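Side-chain contacts in monomethylamine methyltransferase MtmB1 (PDB 1NTH), which catalyses transfer of the methyl group of monomethylamine to the corrinoid cofactor of its partner protein MtmC, a step of methanogenesis from methylamine: residues C345-S350 with R448-D453; E235-L240 with G265-G270; D109-R114 with K123-G128; I52-D57 with V396-V401; F102-G107 with S253-D258. All blocks are in the same frame, centred on the assembly; numbering follows the deposited sequence. Where two conformers were deposited one is given.

Overall arrangement
The protein is a TIM barrel, and the five contacts sample the N-terminal ends of barrel strands, a region that follows barrel strands, and the outer helices. Interactions 3 and 5 belong together: their centres lie 11 Å apart, and strands 101-104 and 111-114 form one hairpin, joined by the bonds Val113 N to Phe102 O and Val111 N to Leu104 O. That hairpin packs against Ile125 and Ile255, near the N-terminal ends of two barrel strands. Interaction 2 involves segments that follow strands 227-231 and 263-264, at the end where TIM barrels usually carry their active site. Interactions 1 and 4 lie among the outer helices, their centres 21 Å apart; each has a segment on one of helices 343-359 and 398-410 and packs against the other.

Interaction 1. Residues C345-S350 with R448-D453; sequences CLLEAS and RKKLED
Leu451 lays its forked end across Ser350 and Leu347, which stand one turn apart on the facing helix. Its CD1 comes to 3.4 Å from Ser350 OG and also touches Ser350 CB, while CD2 meets Leu347 CD2 at 4.1 Å. The two leucines run past each other in opposite directions, so that their methyl ends overlap alongside. In Leu451 CG lies anti to the carbonyl carbon (chi1 -68°), a common helical conformation that carries the fork out from the helix.

The serine can sit beside a hydrocarbon because its hydroxyl is turned back on its own helix. Ser350 OG donates to Leu346 O at 2.7 Å, tilted 34° from the carbonyl plane, while Ser350 N reaches the same oxygen from the opposite face. One carbonyl oxygen thus takes two bonds, and the buried hydroxyl is satisfied without a partner across the interface. At the exposed margin Lys450 contributes its aliphatic part, CD lying 4.4 Å from Leu347 CD1; its ammonium group forms a salt bridge with Glu343, at the start of the partner's helix.

The axes of the segments are 10.6 Å apart and cross at -43°, a spacing wide enough for leucines to fill. Leu408 of helix 398-410 touches both Leu347 and Leu451 and adds to the apolar cluster. Helix 343-359 links barrel strands 330-333 and 363-366, so this is a helix of a beta-alpha-beta crossover in the TIM barrel, covered on its outer side by the C-terminal helix 438-454.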
# COMPACT_ATOMS: atom_id res chain seq x y z
N CYS A 345 -3.44 41.20 -18.85
CA CYS A 345 -3.69 39.98 -18.09
C CYS A 345 -2.62 39.80 -17.01
O CYS A 345 -2.94 39.54 -15.85
CB CYS A 345 -3.69 38.76 -19.02
SG CYS A 345 -3.97 37.18 -18.18
N LEU A 346 -1.36 39.94 -17.40
CA LEU A 346 -0.26 39.79 -16.46
C LEU A 346 -0.29 40.84 -15.36
O LEU A 346 -0.01 40.54 -14.20
CB LEU A 346 1.08 39.84 -17.21
CG LEU A 346 1.29 38.72 -18.24
CD1 LEU A 346 2.67 38.86 -18.87
CD2 LEU A 346 1.15 37.36 -17.56
N LEU A 347 -0.62 42.08 -15.72
CA LEU A 347 -0.67 43.15 -14.73
C LEU A 347 -1.85 42.96 -13.77
O LEU A 347 -1.75 43.27 -12.58
CB LEU A 347 -0.77 44.52 -15.42
CG LEU A 347 0.47 44.95 -16.21
CD1 LEU A 347 0.21 46.30 -16.86
CD2 LEU A 347 1.67 45.02 -15.28
N GLU A 348 -2.97 42.46 -14.29
CA GLU A 348 -4.15 42.22 -13.46
C GLU A 348 -3.82 41.15 -12.43
O GLU A 348 -4.08 41.32 -11.23
CB GLU A 348 -5.32 41.74 -14.32
CG GLU A 348 -6.06 42.84 -15.07
CD GLU A 348 -7.23 42.29 -15.87
OE1 GLU A 348 -7.02 41.79 -17.00
OE2 GLU A 348 -8.37 42.33 -15.36
N ALA A 349 -3.25 40.04 -12.89
CA ALA A 349 -2.90 38.95 -11.99
C ALA A 349 -1.84 39.41 -10.99
O ALA A 349 -1.85 39.00 -9.83
CB ALA A 349 -2.38 37.76 -12.79
N SER A 350 -0.92 40.26 -11.45
CA SER A 350 0.14 40.77 -10.58
C SER A 350 -0.44 41.59 -9.43
O SER A 350 -0.02 41.45 -8.28
CB SER A 350 1.13 41.62 -11.38
OG SER A 350 1.85 40.83 -12.30
N ARG A 448 6.78 42.79 -16.66
CA ARG A 448 7.71 42.72 -15.54
C ARG A 448 8.43 44.05 -15.38
O ARG A 448 8.63 44.53 -14.26
CB ARG A 448 8.73 41.61 -15.78
CG ARG A 448 9.42 41.10 -14.53
CD ARG A 448 10.47 40.06 -14.92
NE ARG A 448 10.85 39.18 -13.81
CZ ARG A 448 12.05 39.15 -13.25
NH1 ARG A 448 13.01 39.95 -13.69
NH2 ARG A 448 12.30 38.29 -12.27
N LYS A 449 8.82 44.65 -16.50
CA LYS A 449 9.52 45.93 -16.48
C LYS A 449 8.67 47.01 -15.84
O LYS A 449 9.16 47.82 -15.05
CB LYS A 449 9.90 46.34 -17.91
CG LYS A 449 10.59 47.70 -18.00
CD LYS A 449 11.83 47.76 -17.12
CE LYS A 449 12.47 49.14 -17.16
NZ LYS A 449 12.90 49.50 -18.53
N LYS A 450 7.38 47.04 -16.17
CA LYS A 450 6.48 48.03 -15.60
C LYS A 450 6.34 47.85 -14.10
O LYS A 450 6.23 48.82 -13.35
CB LYS A 450 5.11 47.96 -16.27
CG LYS A 450 5.12 48.47 -17.71
CD LYS A 450 3.72 48.62 -18.27
CE LYS A 450 3.78 49.22 -19.67
NZ LYS A 450 2.42 49.49 -20.22
N LEU A 451 6.34 46.60 -13.65
CA LEU A 451 6.22 46.32 -12.22
C LEU A 451 7.48 46.78 -11.50
O LEU A 451 7.41 47.28 -10.38
CB LEU A 451 5.99 44.82 -12.00
CG LEU A 451 4.64 44.29 -12.48
CD1 LEU A 451 4.61 42.77 -12.37
CD2 LEU A 451 3.52 44.91 -11.65
N GLU A 452 8.63 46.62 -12.14
CA GLU A 452 9.89 47.04 -11.53
C GLU A 452 9.91 48.56 -11.41
O GLU A 452 10.39 49.11 -10.41
CB GLU A 452 11.08 46.57 -12.37
CG GLU A 452 11.19 45.06 -12.47
CD GLU A 452 12.42 44.61 -13.23
OE1 GLU A 452 12.62 45.09 -14.37
OE2 GLU A 452 13.19 43.78 -12.70
N ASP A 453 9.38 49.25 -12.42
CA ASP A 453 9.35 50.70 -12.39
C ASP A 453 8.46 51.20 -11.26
O ASP A 453 8.64 52.31 -10.76
CB ASP A 453 8.86 51.27 -13.72
CG ASP A 453 9.82 51.00 -14.86
OD1 ASP A 453 11.03 50.83 -14.59
OD2 ASP A 453 9.38 50.98 -16.03

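Interaction 2. Residues E235-L240 with G265-G270; sequences ELKIDL and GGYAGG
The ring of Tyr267 presents its edge to Glu235, whose backbone N lies near the ring plane, while Lys237 NZ approaches obliquely, 4.3 Å from Tyr267 CE2. Contact between the side chains begins closer to the backbone, where Glu235 CG packs against Tyr267 CB at 4.3 Å. From there the glutamate chain bends twice (chi1 -57°, chi2 -66°), and its carboxylate is brought round to face the backbone of the glycine-rich loop.

Two waters bridge the segments. One donates to Glu235 OE2 at 2.8 Å and accepts from Tyr267 N at 3.0 Å; the other donates to the same Glu235 OE2 at 3.1 Å and accepts from Ala268 N at 3.0 Å. Since Ile263 N also donates to OE2, three bonds grip this oxygen, and consecutive amides of the loop are held through water without direct bonds across the contact. A carboxylate suits the place, since one oxygen can accept from a backbone N-H and two waters at once.

Lys237 is extended until chi3 folds its end over, and NZ then forms a salt bridge with Asp28 and hydrogen bonds with Gln24 and Asn234 O. The loop itself turns through positive phi at Gly265 and Gly269, and Gly265 N donates to Gly269 O at 2.9 Å to close the turn.

Residues 237-238 form an edge strand beside strand 75-77, while the loop leads from strand 263-264 to its N-cap at Gly270 and helix 271-288, whose Val277 touches both Glu235 and Ala268. Helix 24-42 lies alongside: its Trp27 touches Lys237, and Tyr267 touches its Asp28.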
# COMPACT_ATOMS: atom_id res chain seq x y z
N GLU A 235 -25.55 34.76 -1.10
CA GLU A 235 -24.47 34.96 -0.13
C GLU A 235 -24.95 34.27 1.14
O GLU A 235 -26.15 34.30 1.44
CB GLU A 235 -24.25 36.45 0.17
CG GLU A 235 -23.96 37.34 -1.04
CD GLU A 235 -22.63 37.03 -1.70
OE1 GLU A 235 -21.80 36.31 -1.09
OE2 GLU A 235 -22.40 37.53 -2.82
N LEU A 236 -24.04 33.67 1.91
CA LEU A 236 -24.40 32.93 3.13
C LEU A 236 -25.53 31.99 2.75
O LEU A 236 -26.62 32.02 3.32
CB LEU A 236 -24.85 33.88 4.25
CG LEU A 236 -23.72 34.52 5.07
CD1 LEU A 236 -22.91 35.47 4.21
CD2 LEU A 236 -24.31 35.26 6.27
N LYS A 237 -25.23 31.14 1.78
CA LYS A 237 -26.21 30.23 1.22
C LYS A 237 -25.54 28.92 0.78
O LYS A 237 -24.36 28.91 0.45
CB LYS A 237 -26.84 30.93 0.02
CG LYS A 237 -27.91 30.17 -0.72
CD LYS A 237 -28.34 30.96 -1.96
CE LYS A 237 -28.87 32.34 -1.59
NZ LYS A 237 -29.14 33.18 -2.80
N ILE A 238 -26.31 27.84 0.78
CA ILE A 238 -25.77 26.54 0.38
C ILE A 238 -26.88 25.61 -0.11
O ILE A 238 -28.06 25.81 0.21
CB ILE A 238 -25.03 25.87 1.57
CG1 ILE A 238 -24.11 24.76 1.07
CG2 ILE A 238 -26.04 25.28 2.55
CD1 ILE A 238 -22.94 25.27 0.26
N ASP A 239 -26.51 24.60 -0.88
CA ASP A 239 -27.45 23.62 -1.40
C ASP A 239 -27.14 22.28 -0.72
O ASP A 239 -26.03 22.08 -0.23
CB ASP A 239 -27.31 23.49 -2.91
CG ASP A 239 -25.88 23.23 -3.34
OD1 ASP A 239 -24.99 24.05 -3.03
OD2 ASP A 239 -25.64 22.20 -4.00
N LEU A 240 -28.11 21.37 -0.70
CA LEU A 240 -27.89 20.08 -0.05
C LEU A 240 -26.84 19.20 -0.73
O LEU A 240 -26.22 18.37 -0.07
CB LEU A 240 -29.22 19.32 0.07
CG LEU A 240 -30.18 19.93 1.10
CD1 LEU A 240 -31.42 19.07 1.23
CD2 LEU A 240 -29.48 20.06 2.45
N GLY A 265 -21.07 44.63 -5.11
CA GLY A 265 -22.19 45.21 -5.82
C GLY A 265 -23.33 44.21 -5.88
O GLY A 265 -24.35 44.44 -6.53
N GLY A 266 -23.13 43.07 -5.21
CA GLY A 266 -24.13 42.02 -5.18
C GLY A 266 -25.17 42.23 -4.09
O GLY A 266 -25.45 43.37 -3.71
N TYR A 267 -25.72 41.14 -3.57
CA TYR A 267 -26.75 41.23 -2.54
C TYR A 267 -26.33 41.94 -1.25
O TYR A 267 -27.17 42.55 -0.59
CB TYR A 267 -27.28 39.84 -2.19
CG TYR A 267 -27.88 39.08 -3.35
CD1 TYR A 267 -28.76 39.70 -4.24
CD2 TYR A 267 -27.60 37.73 -3.54
CE1 TYR A 267 -29.33 38.99 -5.30
CE2 TYR A 267 -28.16 37.01 -4.59
CZ TYR A 267 -29.03 37.65 -5.47
OH TYR A 267 -29.58 36.93 -6.50
N ALA A 268 -25.06 41.86 -0.90
CA ALA A 268 -24.58 42.50 0.33
C ALA A 268 -24.44 44.01 0.19
O ALA A 268 -24.66 44.75 1.15
CB ALA A 268 -23.24 41.90 0.74
N GLY A 269 -24.06 44.46 -1.00
CA GLY A 269 -23.88 45.88 -1.22
C GLY A 269 -22.47 46.23 -1.66
O GLY A 269 -21.87 45.54 -2.49
N GLY A 270 -21.94 47.31 -1.08
CA GLY A 270 -20.61 47.79 -1.44
C GLY A 270 -19.40 47.09 -0.85
O GLY A 270 -19.47 45.94 -0.41
O HOH W 1 -24.48 38.57 -4.37
O HOH W 2 -22.74 40.52 -2.28

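Interaction 3. Residues D109-R114 with K123-G128; sequences DAVNVR and KPIVQG
Ile125 and Val113 cross at about a right angle where a beta-hairpin lies over the start of a strand of the TIM barrel. Strand 111-114 belongs to the hairpin and strand 125-128 to the barrel; their axes pass 9.1 Å apart at 116°, so side chains and not hydrogen bonds join them. Val113 CG2 rests on Ile125 CG1 at 4.1 Å. Beyond this point the isoleucine continues along the hairpin: with CG1 anti to the carbonyl carbon (chi1 -68°), its CD1 reaches Asn112 O at 3.8 Å and Val111 CB at 4.4 Å. A single branched side chain therefore meets three successive hairpin residues, and beta-branched residues suit both strands because they are bulky close to the backbone.

Ile363 of the neighbouring barrel strand touches both Val113 and Ile125 and extends the apolar patch. On its outer side the hairpin faces the other subunits: Arg114 NH1 forms a salt bridge with Glu101 of a second subunit, and Arg114 packs on Arg114 of both the second and the third. Within the same segment, Asn112 CB sits 3.6 Å above one face of the Arg114 guanidinium, displaced toward its rim.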
# COMPACT_ATOMS: atom_id res chain seq x y z
N ASP A 109 7.67 15.88 -4.35
CA ASP A 109 6.85 17.00 -4.78
C ASP A 109 5.85 17.56 -3.77
O ASP A 109 5.15 18.53 -4.05
CB ASP A 109 6.13 16.58 -6.07
CG ASP A 109 7.07 15.92 -7.06
OD1 ASP A 109 6.79 14.78 -7.51
OD2 ASP A 109 8.11 16.53 -7.40
N ALA A 110 5.80 16.96 -2.59
CA ALA A 110 4.88 17.43 -1.56
C ALA A 110 5.29 18.80 -1.03
O ALA A 110 6.47 19.17 -1.07
CB ALA A 110 4.84 16.42 -0.40
N VAL A 111 4.32 19.58 -0.55
CA VAL A 111 4.62 20.89 -0.00
C VAL A 111 3.84 21.12 1.29
O VAL A 111 2.73 20.62 1.46
CB VAL A 111 4.29 22.04 -0.99
CG1 VAL A 111 5.18 21.94 -2.22
CG2 VAL A 111 2.82 21.99 -1.39
N ASN A 112 4.45 21.86 2.21
CA ASN A 112 3.82 22.16 3.48
C ASN A 112 3.07 23.48 3.40
O ASN A 112 3.59 24.48 2.91
CB ASN A 112 4.85 22.26 4.60
CG ASN A 112 5.61 20.97 4.80
OD1 ASN A 112 6.68 20.77 4.24
ND2 ASN A 112 5.04 20.08 5.60
N VAL A 113 1.83 23.47 3.88
CA VAL A 113 1.02 24.68 3.90
C VAL A 113 0.90 25.10 5.36
O VAL A 113 0.30 24.40 6.17
CB VAL A 113 -0.39 24.43 3.34
CG1 VAL A 113 -1.20 25.73 3.35
CG2 VAL A 113 -0.30 23.88 1.92
N ARG A 114 1.52 26.24 5.69
CA ARG A 114 1.49 26.76 7.05
C ARG A 114 0.98 28.20 7.05
O ARG A 114 1.01 28.87 6.02
CB ARG A 114 2.89 26.68 7.67
CG ARG A 114 3.45 25.26 7.70
CD ARG A 114 4.70 25.15 8.56
NE ARG A 114 5.21 23.78 8.64
CZ ARG A 114 6.23 23.31 7.92
NH1 ARG A 114 6.86 24.10 7.07
NH2 ARG A 114 6.61 22.05 8.06
N LYS A 123 6.88 33.09 1.41
CA LYS A 123 6.11 33.15 0.17
C LYS A 123 4.90 32.22 0.25
O LYS A 123 4.97 31.13 0.82
CB LYS A 123 7.00 32.73 -1.00
CG LYS A 123 6.34 32.80 -2.37
CD LYS A 123 7.26 32.21 -3.43
CE LYS A 123 6.67 32.35 -4.83
NZ LYS A 123 7.51 31.66 -5.86
N PRO A 124 3.76 32.64 -0.31
CA PRO A 124 2.60 31.75 -0.25
C PRO A 124 2.79 30.59 -1.23
O PRO A 124 3.69 30.61 -2.07
CB PRO A 124 1.44 32.66 -0.63
CG PRO A 124 2.07 33.68 -1.51
CD PRO A 124 3.37 33.98 -0.79
N ILE A 125 1.95 29.58 -1.10
CA ILE A 125 1.98 28.43 -1.99
C ILE A 125 1.35 28.85 -3.31
O ILE A 125 0.31 29.50 -3.32
CB ILE A 125 1.17 27.25 -1.39
CG1 ILE A 125 1.88 26.71 -0.15
CG2 ILE A 125 0.96 26.16 -2.43
CD1 ILE A 125 3.31 26.27 -0.40
N VAL A 126 2.00 28.50 -4.41
CA VAL A 126 1.49 28.84 -5.73
C VAL A 126 0.75 27.66 -6.34
O VAL A 126 1.35 26.65 -6.72
CB VAL A 126 2.65 29.26 -6.67
CG1 VAL A 126 2.11 29.57 -8.07
CG2 VAL A 126 3.36 30.48 -6.10
N GLN A 127 -0.57 27.78 -6.41
CA GLN A 127 -1.41 26.73 -6.98
C GLN A 127 -1.77 27.19 -8.39
O GLN A 127 -2.66 28.02 -8.57
CB GLN A 127 -2.67 26.55 -6.14
CG GLN A 127 -3.61 25.48 -6.65
CD GLN A 127 -4.55 24.99 -5.56
OE1 GLN A 127 -5.65 25.51 -5.38
NE2 GLN A 127 -4.09 23.99 -4.82
N GLY A 128 -1.06 26.65 -9.38
CA GLY A 128 -1.29 27.06 -10.75
C GLY A 128 -2.04 26.07 -11.61
O GLY A 128 -1.90 24.86 -11.47

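Interaction 4. Residues I52-D57 with V396-V401; sequences IPTDKD and VEISEV
The torsions of Ile398 and Thr54 turn a methyl of each toward the other. With chi1 at -62°, which puts CG1 anti to the carbonyl carbon, Ile398 CG2 falls anti to the backbone N at the first turn of helix 398-410. Thr54, at chi1 59°, holds OG1 between its backbone N and carbonyl carbon, which swings CG2 anti to the carbonyl carbon and toward the isoleucine. The two methyls, Thr54 CG2 and Ile398 CG2, meet at 3.6 Å as their side chains slide past in opposite directions.

Ile52, modelled in two conformers, comes in at about a right angle to Ile398 in the one described, its CB lying 3.9 Å from Ile398 CG2. One methyl of Ile398 is thus shared by two residues of the loop. Threonine fits the exposed margin because its two branches part company: the methyl packs across the contact while OG1 hydrogen-bonds to Glu50. The loop is also tied by its backbone, Ile52 N donating to Asn402 OD1.

Val118 touches both isoleucines. Deeper in, Ile52 and Val401 lean on helix 343-359, and Pro53 on Trp317 and Ala320 of helix 309-325. The contact therefore lies over the outer barrel helices, where the loop leading into helix 56-73 meets the start of helix 398-410.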
# COMPACT_ATOMS: atom_id res chain seq x y z
N ILE A 52 -4.74 46.95 1.90
CA ILE A 52 -4.37 46.11 3.04
C ILE A 52 -4.43 47.01 4.27
O ILE A 52 -3.73 48.02 4.33
CB ILE A 52 -2.93 45.57 2.90
CG1 ILE A 52 -2.73 44.94 1.52
CG2 ILE A 52 -2.65 44.55 3.99
CD1 ILE A 52 -3.63 43.77 1.24
N PRO A 53 -5.25 46.65 5.26
CA PRO A 53 -5.39 47.46 6.48
C PRO A 53 -4.15 47.55 7.36
O PRO A 53 -3.36 46.62 7.45
CB PRO A 53 -6.55 46.78 7.21
CG PRO A 53 -6.37 45.34 6.83
CD PRO A 53 -6.08 45.43 5.34
N THR A 54 -4.01 48.71 8.00
CA THR A 54 -2.90 48.98 8.91
C THR A 54 -3.49 49.50 10.22
O THR A 54 -2.77 49.91 11.12
CB THR A 54 -1.94 50.05 8.34
OG1 THR A 54 -2.66 51.27 8.11
CG2 THR A 54 -1.34 49.58 7.02
N ASP A 55 -4.82 49.46 10.31
CA ASP A 55 -5.54 49.91 11.50
C ASP A 55 -6.14 48.69 12.18
O ASP A 55 -7.20 48.21 11.78
CB ASP A 55 -6.67 50.87 11.10
CG ASP A 55 -7.37 51.48 12.30
OD1 ASP A 55 -7.48 50.81 13.35
OD2 ASP A 55 -7.84 52.63 12.19
N LYS A 56 -5.47 48.18 13.21
CA LYS A 56 -5.96 47.00 13.91
C LYS A 56 -7.31 47.20 14.58
O LYS A 56 -8.08 46.24 14.72
CB LYS A 56 -4.93 46.52 14.93
CG LYS A 56 -5.33 45.25 15.67
CD LYS A 56 -4.26 44.82 16.66
CE LYS A 56 -4.67 43.56 17.40
NZ LYS A 56 -3.64 43.13 18.39
N ASP A 57 -7.62 48.42 15.00
CA ASP A 57 -8.90 48.69 15.64
C ASP A 57 -10.03 48.48 14.63
O ASP A 57 -11.06 47.89 14.96
CB ASP A 57 -8.94 50.12 16.19
CG ASP A 57 -7.98 50.33 17.34
OD1 ASP A 57 -8.02 49.54 18.31
OD2 ASP A 57 -7.17 51.28 17.28
N VAL A 396 7.67 42.89 1.99
CA VAL A 396 7.62 44.33 1.74
C VAL A 396 6.69 45.03 2.73
O VAL A 396 5.64 44.51 3.09
CB VAL A 396 7.14 44.62 0.29
CG1 VAL A 396 7.05 46.12 0.06
CG2 VAL A 396 8.10 43.99 -0.71
N GLU A 397 7.10 46.22 3.17
CA GLU A 397 6.31 47.01 4.11
C GLU A 397 4.92 47.27 3.53
O GLU A 397 4.79 47.62 2.36
CB GLU A 397 7.01 48.34 4.39
CG GLU A 397 8.25 48.22 5.26
CD GLU A 397 9.00 49.54 5.39
OE1 GLU A 397 8.33 50.59 5.51
OE2 GLU A 397 10.25 49.52 5.38
N ILE A 398 3.90 47.10 4.36
CA ILE A 398 2.52 47.29 3.91
C ILE A 398 2.24 48.69 3.36
O ILE A 398 1.50 48.84 2.40
CB ILE A 398 1.53 46.97 5.06
CG1 ILE A 398 1.68 45.50 5.47
CG2 ILE A 398 0.10 47.27 4.62
CD1 ILE A 398 1.54 44.51 4.31
N SER A 399 2.83 49.71 3.97
CA SER A 399 2.61 51.08 3.50
C SER A 399 3.07 51.18 2.05
O SER A 399 2.42 51.82 1.22
CB SER A 399 3.38 52.08 4.37
OG SER A 399 4.77 51.88 4.27
N GLU A 400 4.20 50.56 1.74
CA GLU A 400 4.75 50.58 0.39
C GLU A 400 3.87 49.77 -0.57
O GLU A 400 3.70 50.15 -1.73
CB GLU A 400 6.17 50.03 0.39
CG GLU A 400 7.20 51.00 0.94
CD GLU A 400 8.57 50.38 1.11
OE1 GLU A 400 9.04 49.69 0.18
OE2 GLU A 400 9.19 50.58 2.18
N VAL A 401 3.32 48.67 -0.08
CA VAL A 401 2.46 47.83 -0.90
C VAL A 401 1.21 48.59 -1.32
O VAL A 401 0.81 48.56 -2.49
CB VAL A 401 2.04 46.55 -0.15
CG1 VAL A 401 1.01 45.77 -0.96
CG2 VAL A 401 3.27 45.68 0.11

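Interaction 5. Residues F102-G107 with S253-D258; sequences FVLGTG and SDIIMD
Phe102 turns its ring over Ile255 by way of the less common first torsion: CG lies between the backbone N and the carbonyl carbon (chi1 58°). With chi2 at 83° the ring plane is turned nearly perpendicular to the plane of CA, CB and CG, and one face looks at the isoleucine. Ile255 CG2 sits 4.2 Å above that face, offset toward the rim. The other branch bends back toward the root of the ring, and CD1 meets Phe102 CB at 3.9 Å and Phe102 CG at 4.1 Å. Ile255 was modelled in two conformers, so these branch contacts describe one of them.

Leu104 comes from the side. Its CG lies at the edge of the Phe102 ring, in the ring plane, and its CD2 comes to 4.4 Å from Ile255 CG2. The isoleucine is therefore covered jointly by a ring face and a leucine methyl, an apolar closure suited to a buried position. Just beyond Leu104, Gly105 takes a positive phi (83°) as the strand gives way to the turn.

Trp293 also meets the Phe102 ring, their planes about 25° apart. Arg108 of a third subunit packs on Ile255, consistent with a place beside a subunit interface of the trimer. Ile255 lies near the N-terminal end of barrel strand 255-259, next to strand 227-231 and following helix 240-251, which ends in a Schellman motif at Ser253. Phe102 and Leu104 belong to strand 101-104, bonded to strand 111-114.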
# COMPACT_ATOMS: atom_id res chain seq x y z
N PHE A 102 -1.05 21.62 6.92
CA PHE A 102 -1.25 20.36 6.23
C PHE A 102 -0.29 20.24 5.07
O PHE A 102 0.38 21.21 4.70
CB PHE A 102 -2.71 20.20 5.75
CG PHE A 102 -3.19 21.30 4.84
CD1 PHE A 102 -2.91 21.27 3.48
CD2 PHE A 102 -3.92 22.37 5.35
CE1 PHE A 102 -3.36 22.29 2.64
CE2 PHE A 102 -4.38 23.39 4.52
CZ PHE A 102 -4.09 23.35 3.16
N VAL A 103 -0.20 19.04 4.52
CA VAL A 103 0.69 18.76 3.40
C VAL A 103 -0.13 18.44 2.15
O VAL A 103 -1.13 17.72 2.22
CB VAL A 103 1.60 17.56 3.71
CG1 VAL A 103 2.40 17.17 2.47
CG2 VAL A 103 2.54 17.91 4.85
N LEU A 104 0.29 18.99 1.01
CA LEU A 104 -0.36 18.73 -0.26
C LEU A 104 0.64 17.99 -1.14
O LEU A 104 1.83 18.29 -1.11
CB LEU A 104 -0.78 20.04 -0.95
CG LEU A 104 -1.89 20.83 -0.26
CD1 LEU A 104 -2.10 22.15 -0.99
CD2 LEU A 104 -3.18 20.01 -0.25
N GLY A 105 0.15 17.02 -1.91
CA GLY A 105 1.04 16.27 -2.77
C GLY A 105 1.74 15.15 -2.01
O GLY A 105 1.50 14.95 -0.82
N THR A 106 2.63 14.45 -2.70
CA THR A 106 3.34 13.33 -2.10
C THR A 106 4.77 13.24 -2.61
O THR A 106 5.14 13.92 -3.57
CB THR A 106 2.64 11.99 -2.42
OG1 THR A 106 2.59 11.81 -3.84
CG2 THR A 106 1.22 11.98 -1.87
N GLY A 107 5.57 12.40 -1.97
CA GLY A 107 6.95 12.22 -2.39
C GLY A 107 7.77 13.50 -2.36
O GLY A 107 7.54 14.38 -1.53
N SER A 253 -11.21 11.22 4.93
CA SER A 253 -10.06 11.91 5.51
C SER A 253 -9.37 12.80 4.47
O SER A 253 -8.15 12.93 4.46
CB SER A 253 -9.05 10.90 6.09
OG SER A 253 -8.20 11.51 7.05
N ASP A 254 -10.17 13.41 3.60
CA ASP A 254 -9.65 14.29 2.55
C ASP A 254 -9.42 15.71 3.04
O ASP A 254 -10.15 16.22 3.89
CB ASP A 254 -10.64 14.40 1.37
CG ASP A 254 -10.75 13.13 0.55
OD1 ASP A 254 -9.74 12.41 0.41
OD2 ASP A 254 -11.85 12.88 0.02
N ILE A 255 -8.39 16.36 2.50
CA ILE A 255 -8.14 17.76 2.83
C ILE A 255 -9.29 18.49 2.14
O ILE A 255 -9.52 18.30 0.94
CB ILE A 255 -6.79 18.25 2.24
CG1 ILE A 255 -5.63 17.61 3.00
CG2 ILE A 255 -6.72 19.78 2.31
CD1 ILE A 255 -5.58 17.95 4.47
N ILE A 256 -10.02 19.30 2.89
CA ILE A 256 -11.17 20.02 2.35
C ILE A 256 -10.94 21.50 2.10
O ILE A 256 -10.49 22.22 2.99
CB ILE A 256 -12.39 19.87 3.29
CG1 ILE A 256 -12.81 18.40 3.37
CG2 ILE A 256 -13.55 20.73 2.79
CD1 ILE A 256 -13.92 18.13 4.37
N MET A 257 -11.24 21.94 0.89
CA MET A 257 -11.13 23.35 0.53
C MET A 257 -12.53 23.88 0.28
O MET A 257 -13.17 23.52 -0.70
CB MET A 257 -10.29 23.55 -0.73
CG MET A 257 -10.15 25.04 -1.10
SD MET A 257 -9.81 25.33 -2.85
CE MET A 257 -11.47 25.15 -3.53
N ASP A 258 -13.01 24.71 1.20
CA ASP A 258 -14.32 25.33 1.05
C ASP A 258 -14.07 26.63 0.31
O ASP A 258 -13.08 27.32 0.58
CB ASP A 258 -14.92 25.61 2.43
CG ASP A 258 -16.11 26.55 2.38
OD1 ASP A 258 -17.26 26.07 2.49
OD2 ASP A 258 -15.89 27.77 2.24